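Long-range contact in fructose 1-phosphate kinase (Staphylococcus aureus, PDB 2JG5), which probably phosphorylates fructose 1-phosphate or tagatose 6-phosphate at the expense of ATP, as a pfkB-family sugar kinase of the ribokinase fold: residues A[13-18]-A[91-96]. Numbering follows the deposited sequence.
Sequences YVIFTN and VKLKTG
With chi1 of F16 (-70°) and K94 (-57°) both placing CG beside the backbone N, the two side chains run along each other, pointing the same way, from paired positions on adjacent parallel strands. Strands 10-16 and 88-94 form the middle of the four-stranded mixed sheet that, in pfkB kinases of the ribokinase fold, makes the small lid beside the large domain. Such a parallel pair is joined by backbone bonds from every second residue of each strand, here Y13, I15 and T17 on one and K92 and K94 on the other. I15 bonds through both its N and its O to the same neighbouring strand, its N to K92 O at 2.9 Å and its O to K94 N at 2.8 Å. K92 N on Y13 O and T17 N on K94 O, the latter longer at 3.3 Å, extend the pattern. Side chains alternate: V14 and F16 share one face with K92 and K94, Y13 and I15 the other with V91 and L93.

On the face of Y13 and I15, the CD1 methyl of I15 sits against V91 CG1 (3.7 Å) and L93 CD2. The second subunit packs over this apolar patch, and Y13 OH bonds to I89 O of that subunit, so the lid strands also build the dimer interface. On the other face, K94 CB lies over the F16 ring, a CH-pi contact, while V14 CG1 touches K94 CD at 3.6 Å. The amino group of K92 leads away to a salt bridge with E100 of the next strand. Beyond K94, the hydroxyl of T95 continues the pairing: OG1 donates to T17 O at 2.9 Å, tilted 24° from the carbonyl plane.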
loop_
_atom_site.group_PDB
_atom_site.type_symbol
_atom_site.label_atom_id
_atom_site.label_comp_id
_atom_site.label_asym_id
_atom_site.label_seq_id
_atom_site.Cartn_x
_atom_site.Cartn_y
_atom_site.Cartn_z
ATOM N N TYR A 13 1.298 -5.921 -3.943
ATOM C CA TYR A 13 2.282 -4.871 -4.125
ATOM C C TYR A 13 3.658 -5.488 -4.425
ATOM O O TYR A 13 4.374 -5.937 -3.527
ATOM C CB TYR A 13 2.296 -3.972 -2.885
ATOM C CG TYR A 13 3.170 -2.744 -2.977
ATOM C CD1 TYR A 13 3.477 -2.164 -4.211
ATOM C CD2 TYR A 13 3.671 -2.145 -1.824
ATOM C CE1 TYR A 13 4.279 -1.030 -4.289
ATOM C CE2 TYR A 13 4.479 -1.007 -1.889
ATOM C CZ TYR A 13 4.777 -0.457 -3.124
ATOM O OH TYR A 13 5.550 0.668 -3.201
ATOM N N VAL A 14 4.001 -5.520 -5.709
ATOM C CA VAL A 14 5.242 -6.129 -6.154
ATOM C C VAL A 14 6.359 -5.083 -6.163
ATOM O O VAL A 14 6.220 -4.028 -6.777
ATOM C CB VAL A 14 5.095 -6.800 -7.536
ATOM C CG1 VAL A 14 6.421 -7.373 -7.987
ATOM C CG2 VAL A 14 4.041 -7.907 -7.490
ATOM N N ILE A 15 7.448 -5.383 -5.458
ATOM C CA ILE A 15 8.549 -4.449 -5.287
ATOM C C ILE A 15 9.849 -5.079 -5.767
ATOM O O ILE A 15 10.280 -6.122 -5.258
ATOM C CB ILE A 15 8.703 -3.990 -3.809
ATOM C CG1 ILE A 15 7.375 -3.445 -3.261
ATOM C CG2 ILE A 15 9.810 -2.942 -3.694
ATOM C CD1 ILE A 15 7.365 -3.223 -1.759
ATOM N N PHE A 16 10.457 -4.451 -6.768
ATOM C CA PHE A 16 11.752 -4.876 -7.237
ATOM C C PHE A 16 12.783 -4.053 -6.515
ATOM O O PHE A 16 12.697 -2.815 -6.493
ATOM C CB PHE A 16 11.887 -4.690 -8.749
ATOM C CG PHE A 16 11.052 -5.645 -9.553
ATOM C CD1 PHE A 16 9.675 -5.450 -9.686
ATOM C CD2 PHE A 16 11.636 -6.734 -10.182
ATOM C CE1 PHE A 16 8.901 -6.335 -10.427
ATOM C CE2 PHE A 16 10.865 -7.626 -10.926
ATOM C CZ PHE A 16 9.494 -7.422 -11.053
ATOM N N THR A 17 13.755 -4.750 -5.923
ATOM C CA THR A 17 14.856 -4.120 -5.200
ATOM C C THR A 17 16.023 -5.085 -5.108
ATOM O O THR A 17 15.832 -6.279 -4.852
ATOM C CB THR A 17 14.411 -3.607 -3.790
ATOM O OG1 THR A 17 15.381 -2.686 -3.279
ATOM C CG2 THR A 17 14.181 -4.755 -2.802
ATOM N N ASN A 18 17.225 -4.560 -5.333
ATOM C CA ASN A 18 18.457 -5.350 -5.341
ATOM C C ASN A 18 19.144 -5.411 -3.973
ATOM O O ASN A 18 19.098 -4.444 -3.216
ATOM C CB ASN A 18 19.424 -4.768 -6.377
ATOM C CG ASN A 18 20.608 -5.659 -6.622
ATOM O OD1 ASN A 18 21.721 -5.377 -6.166
ATOM N ND2 ASN A 18 20.380 -6.758 -7.330
ATOM N N VAL A 91 2.713 -7.967 0.227
ATOM C CA VAL A 91 3.979 -7.504 -0.350
ATOM C C VAL A 91 4.793 -8.659 -0.943
ATOM O O VAL A 91 4.968 -9.684 -0.306
ATOM C CB VAL A 91 4.818 -6.686 0.664
ATOM C CG1 VAL A 91 6.127 -6.224 0.039
ATOM C CG2 VAL A 91 4.031 -5.480 1.153
ATOM N N LYS A 92 5.269 -8.479 -2.173
ATOM C CA LYS A 92 6.120 -9.456 -2.844
ATOM C C LYS A 92 7.454 -8.791 -3.157
ATOM O O LYS A 92 7.514 -7.898 -4.005
ATOM C CB LYS A 92 5.466 -9.945 -4.151
ATOM C CG LYS A 92 3.934 -10.150 -4.099
ATOM C CD LYS A 92 3.539 -11.298 -3.178
ATOM C CE LYS A 92 2.062 -11.225 -2.756
ATOM N NZ LYS A 92 1.610 -12.450 -2.003
ATOM N N LEU A 93 8.514 -9.210 -2.467
ATOM C CA LEU A 93 9.851 -8.635 -2.667
ATOM C C LEU A 93 10.670 -9.437 -3.667
ATOM O O LEU A 93 11.101 -10.571 -3.396
ATOM C CB LEU A 93 10.618 -8.510 -1.348
ATOM C CG LEU A 93 10.014 -7.677 -0.218
ATOM C CD1 LEU A 93 10.928 -7.713 0.989
ATOM C CD2 LEU A 93 9.751 -6.238 -0.658
ATOM N N LYS A 94 10.888 -8.838 -4.828
ATOM C CA LYS A 94 11.638 -9.505 -5.874
ATOM C C LYS A 94 13.068 -8.972 -5.945
ATOM O O LYS A 94 13.321 -7.920 -6.537
ATOM C CB LYS A 94 10.908 -9.398 -7.217
ATOM C CG LYS A 94 9.475 -9.967 -7.200
ATOM C CD LYS A 94 8.826 -9.945 -8.579
ATOM C CE LYS A 94 9.447 -10.968 -9.527
ATOM N NZ LYS A 94 9.205 -10.622 -10.967
ATOM N N THR A 95 13.981 -9.696 -5.297
ATOM C CA THR A 95 15.425 -9.491 -5.433
ATOM C C THR A 95 15.947 -10.622 -6.308
ATOM O O THR A 95 15.401 -10.878 -7.380
ATOM C CB THR A 95 16.152 -9.525 -4.066
ATOM O OG1 THR A 95 15.498 -8.646 -3.147
ATOM C CG2 THR A 95 17.631 -9.105 -4.212
ATOM N N GLY A 96 17.002 -11.289 -5.853
ATOM C CA GLY A 96 17.387 -12.590 -6.386
ATOM C C GLY A 96 16.481 -13.635 -5.756
ATOM O O GLY A 96 16.185 -14.666 -6.355
#